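Local structure of protein angel homolog 2 (Homo sapiens, 6RW0) at residues C190-H195 with A215-V220. The protein is a phosphatase of the CCR4/nocturin family that acts on 2',3'-cyclic phosphates and probably binds the 3'-untranslated regions of messenger RNA. Residues are numbered along the deposited sequence; the frame is centred on the assembly and turned at random.
Sequences CVANTH and AEISSV. With K (potassium ion), chain C.
Ile217 reaches from its helix to the strand's Ala192, and its branches divide the contact between them. At CB the chain forks. CG1, anti to the carbonyl carbon (chi1 -64°), passes 3.9 Å from Ala192 CB. The chain then runs on extended, bringing CD1 to 3.5 Å from that same Ala192 CB, methyl against methyl. The other branch, CG2, turns to Cys190, whose SG lies 4.2 Å away. Alanine suits the strand position because its short methyl allows CD1 to come close to the strand, while the forked isoleucine can serve two strand residues at once. Cys190 points its thiol, small and weakly polar enough to lie against hydrocarbon, at the helix. Val220, three residues on and so nearly one turn further along, is directed at the strand, and its branched side chain presents CG1 to the sulfur at 4.2 Å from SG. The segments run nearly antiparallel, at 166°, as expected where the helix of a beta-alpha-beta unit returns across its sheet; the next strand, 231-236, pairs parallel with this one and adds Ile231 and Met233 against Ile217. On the helix, Ser219 turns elsewhere, binding a potassium ion through O and OG. With no hydrogen bond across it, the contact of methyls and a sulfur is dispersive and non-directional: close fit and exclusion of water join helix and strand here.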
ATOM      1  N   CYS A 190      13.493  -5.481  -3.824  1.00 15.43           N
ATOM      2  CA  CYS A 190      12.198  -6.132  -3.823  1.00 15.31           C
ATOM      3  C   CYS A 190      11.142  -5.067  -3.576  1.00 15.70           C
ATOM      4  O   CYS A 190      11.179  -4.389  -2.547  1.00 16.70           O
ATOM      5  CB  CYS A 190      12.166  -7.172  -2.709  1.00 15.95           C
ATOM      6  SG  CYS A 190      10.597  -8.012  -2.556  1.00 17.46           S
ATOM      7  N   VAL A 191      10.206  -4.919  -4.510  1.00 14.61           N
ATOM      8  CA  VAL A 191       9.132  -3.938  -4.396  1.00 14.30           C
ATOM      9  C   VAL A 191       7.814  -4.683  -4.280  1.00 13.40           C
ATOM     10  O   VAL A 191       7.480  -5.509  -5.143  1.00 14.93           O
ATOM     11  CB  VAL A 191       9.099  -2.984  -5.602  1.00 15.26           C
ATOM     12  CG1 VAL A 191       7.960  -1.981  -5.463  1.00 17.45           C
ATOM     13  CG2 VAL A 191      10.426  -2.273  -5.764  1.00 17.13           C
ATOM     14  N   ALA A 192       7.063  -4.383  -3.228  1.00 13.47           N
ATOM     15  CA  ALA A 192       5.789  -5.024  -2.961  1.00 13.46           C
ATOM     16  C   ALA A 192       4.693  -3.975  -2.921  1.00 12.43           C
ATOM     17  O   ALA A 192       4.932  -2.819  -2.557  1.00 15.88           O
ATOM     18  CB  ALA A 192       5.832  -5.779  -1.643  1.00 15.43           C
ATOM     19  N   ASN A 193       3.487  -4.386  -3.319  1.00 12.88           N
ATOM     20  CA  ASN A 193       2.324  -3.512  -3.373  1.00 14.10           C
ATOM     21  C   ASN A 193       1.091  -4.336  -3.040  1.00 13.17           C
ATOM     22  O   ASN A 193       0.978  -5.493  -3.458  1.00 15.82           O
ATOM     23  CB  ASN A 193       2.247  -2.923  -4.788  1.00 14.33           C
ATOM     24  CG  ASN A 193       1.117  -1.918  -4.973  1.00 16.08           C
ATOM     25  OD1 ASN A 193       0.575  -1.378  -4.017  1.00 18.86           O
ATOM     26  ND2 ASN A 193       0.787  -1.642  -6.229  1.00 16.04           N
ATOM     27  N   THR A 194       0.172  -3.744  -2.281  1.00 14.42           N
ATOM     28  CA  THR A 194      -1.075  -4.425  -1.973  1.00 13.35           C
ATOM     29  C   THR A 194      -2.165  -3.410  -1.686  1.00 14.06           C
ATOM     30  O   THR A 194      -1.911  -2.217  -1.499  1.00 14.28           O
ATOM     31  CB  THR A 194      -0.903  -5.400  -0.797  1.00 13.79           C
ATOM     32  OG1 THR A 194      -2.039  -6.269  -0.706  1.00 15.36           O
ATOM     33  CG2 THR A 194      -0.783  -4.672   0.543  1.00 16.17           C
ATOM     34  N   HIS A 195      -3.388  -3.927  -1.623  1.00 13.76           N
ATOM     35  CA  HIS A 195      -4.568  -3.180  -1.194  1.00 12.82           C
ATOM     36  C   HIS A 195      -5.348  -4.175  -0.335  1.00 13.36           C
ATOM     37  O   HIS A 195      -5.960  -5.110  -0.859  1.00 14.60           O
ATOM     38  CB  HIS A 195      -5.357  -2.685  -2.395  1.00 13.42           C
ATOM     39  CG  HIS A 195      -6.461  -1.742  -2.046  1.00 14.57           C
ATOM     40  ND1 HIS A 195      -7.274  -1.172  -3.002  1.00 16.49           N
ATOM     41  CD2 HIS A 195      -6.892  -1.275  -0.853  1.00 15.17           C
ATOM     42  CE1 HIS A 195      -8.166  -0.398  -2.408  1.00 17.66           C
ATOM     43  NE2 HIS A 195      -7.947  -0.426  -1.105  1.00 17.78           N
ATOM     44  N   ALA A 215       4.914 -13.256   3.616  1.00 13.58           N
ATOM     45  CA  ALA A 215       5.522 -14.532   3.249  1.00 13.94           C
ATOM     46  C   ALA A 215       6.061 -14.499   1.824  1.00 14.18           C
ATOM     47  O   ALA A 215       7.143 -15.018   1.554  1.00 14.74           O
ATOM     48  CB  ALA A 215       4.512 -15.666   3.412  1.00 16.51           C
ATOM     49  N   GLU A 216       5.323 -13.891   0.891  1.00 13.92           N
ATOM     50  CA  GLU A 216       5.842 -13.793  -0.468  1.00 14.73           C
ATOM     51  C   GLU A 216       7.123 -12.966  -0.491  1.00 14.49           C
ATOM     52  O   GLU A 216       8.104 -13.340  -1.145  1.00 15.01           O
ATOM     53  CB  GLU A 216       4.791 -13.201  -1.405  1.00 15.54           C
ATOM     54  CG  GLU A 216       5.208 -13.254  -2.859  1.00 16.65           C
ATOM     55  CD  GLU A 216       5.110 -14.635  -3.457  1.00 18.31           C
ATOM     56  OE1 GLU A 216       4.407 -15.506  -2.894  1.00 21.40           O
ATOM     57  OE2 GLU A 216       5.736 -14.855  -4.507  1.00 24.74           O
ATOM     58  N   ILE A 217       7.139 -11.846   0.232  1.00 14.60           N
ATOM     59  CA  ILE A 217       8.344 -11.021   0.302  1.00 15.32           C
ATOM     60  C   ILE A 217       9.506 -11.810   0.884  1.00 14.91           C
ATOM     61  O   ILE A 217      10.643 -11.726   0.395  1.00 16.61           O
ATOM     62  CB  ILE A 217       8.080  -9.738   1.109  1.00 13.93           C
ATOM     63  CG1 ILE A 217       7.040  -8.881   0.398  1.00 14.89           C
ATOM     64  CG2 ILE A 217       9.387  -8.985   1.317  1.00 16.11           C
ATOM     65  CD1 ILE A 217       6.546  -7.705   1.239  1.00 15.57           C
ATOM     66  N   SER A 218       9.248 -12.580   1.937  1.00 15.62           N
ATOM     67  CA  SER A 218      10.328 -13.346   2.544  0.53 17.60           C
ATOM     68  C   SER A 218      10.945 -14.328   1.561  1.00 17.35           C
ATOM     69  O   SER A 218      12.154 -14.588   1.618  1.00 21.62           O
ATOM     70  CB  SER A 218       9.813 -14.098   3.760  0.53 18.64           C
ATOM     71  OG  SER A 218      10.803 -14.989   4.219  0.53 22.58           O
ATOM     72  N   SER A 219      10.150 -14.882   0.656  1.00 14.56           N
ATOM     73  CA  SER A 219      10.704 -15.806  -0.319  1.00 15.56           C
ATOM     74  C   SER A 219      11.421 -15.072  -1.446  1.00 16.81           C
ATOM     75  O   SER A 219      12.507 -15.493  -1.874  1.00 19.91           O
ATOM     76  CB  SER A 219       9.589 -16.686  -0.868  1.00 17.74           C
ATOM     77  OG  SER A 219      10.149 -17.695  -1.676  1.00 21.76           O
ATOM     78  N   VAL A 220      10.832 -13.986  -1.943  1.00 15.20           N
ATOM     79  CA  VAL A 220      11.396 -13.295  -3.099  1.00 13.89           C
ATOM     80  C   VAL A 220      12.660 -12.530  -2.731  1.00 15.87           C
ATOM     81  O   VAL A 220      13.620 -12.497  -3.509  1.00 17.30           O
ATOM     82  CB  VAL A 220      10.323 -12.376  -3.708  1.00 15.47           C
ATOM     83  CG1 VAL A 220      10.921 -11.506  -4.805  1.00 18.49           C
ATOM     84  CG2 VAL A 220       9.157 -13.189  -4.230  1.00 16.90           C
TER
HETATM   85  K     K C 602      13.086 -18.108  -1.741  1.00 21.23           K
HETATM   86  O   HOH W   1      15.714 -18.001  -2.391  1.00 31.69           O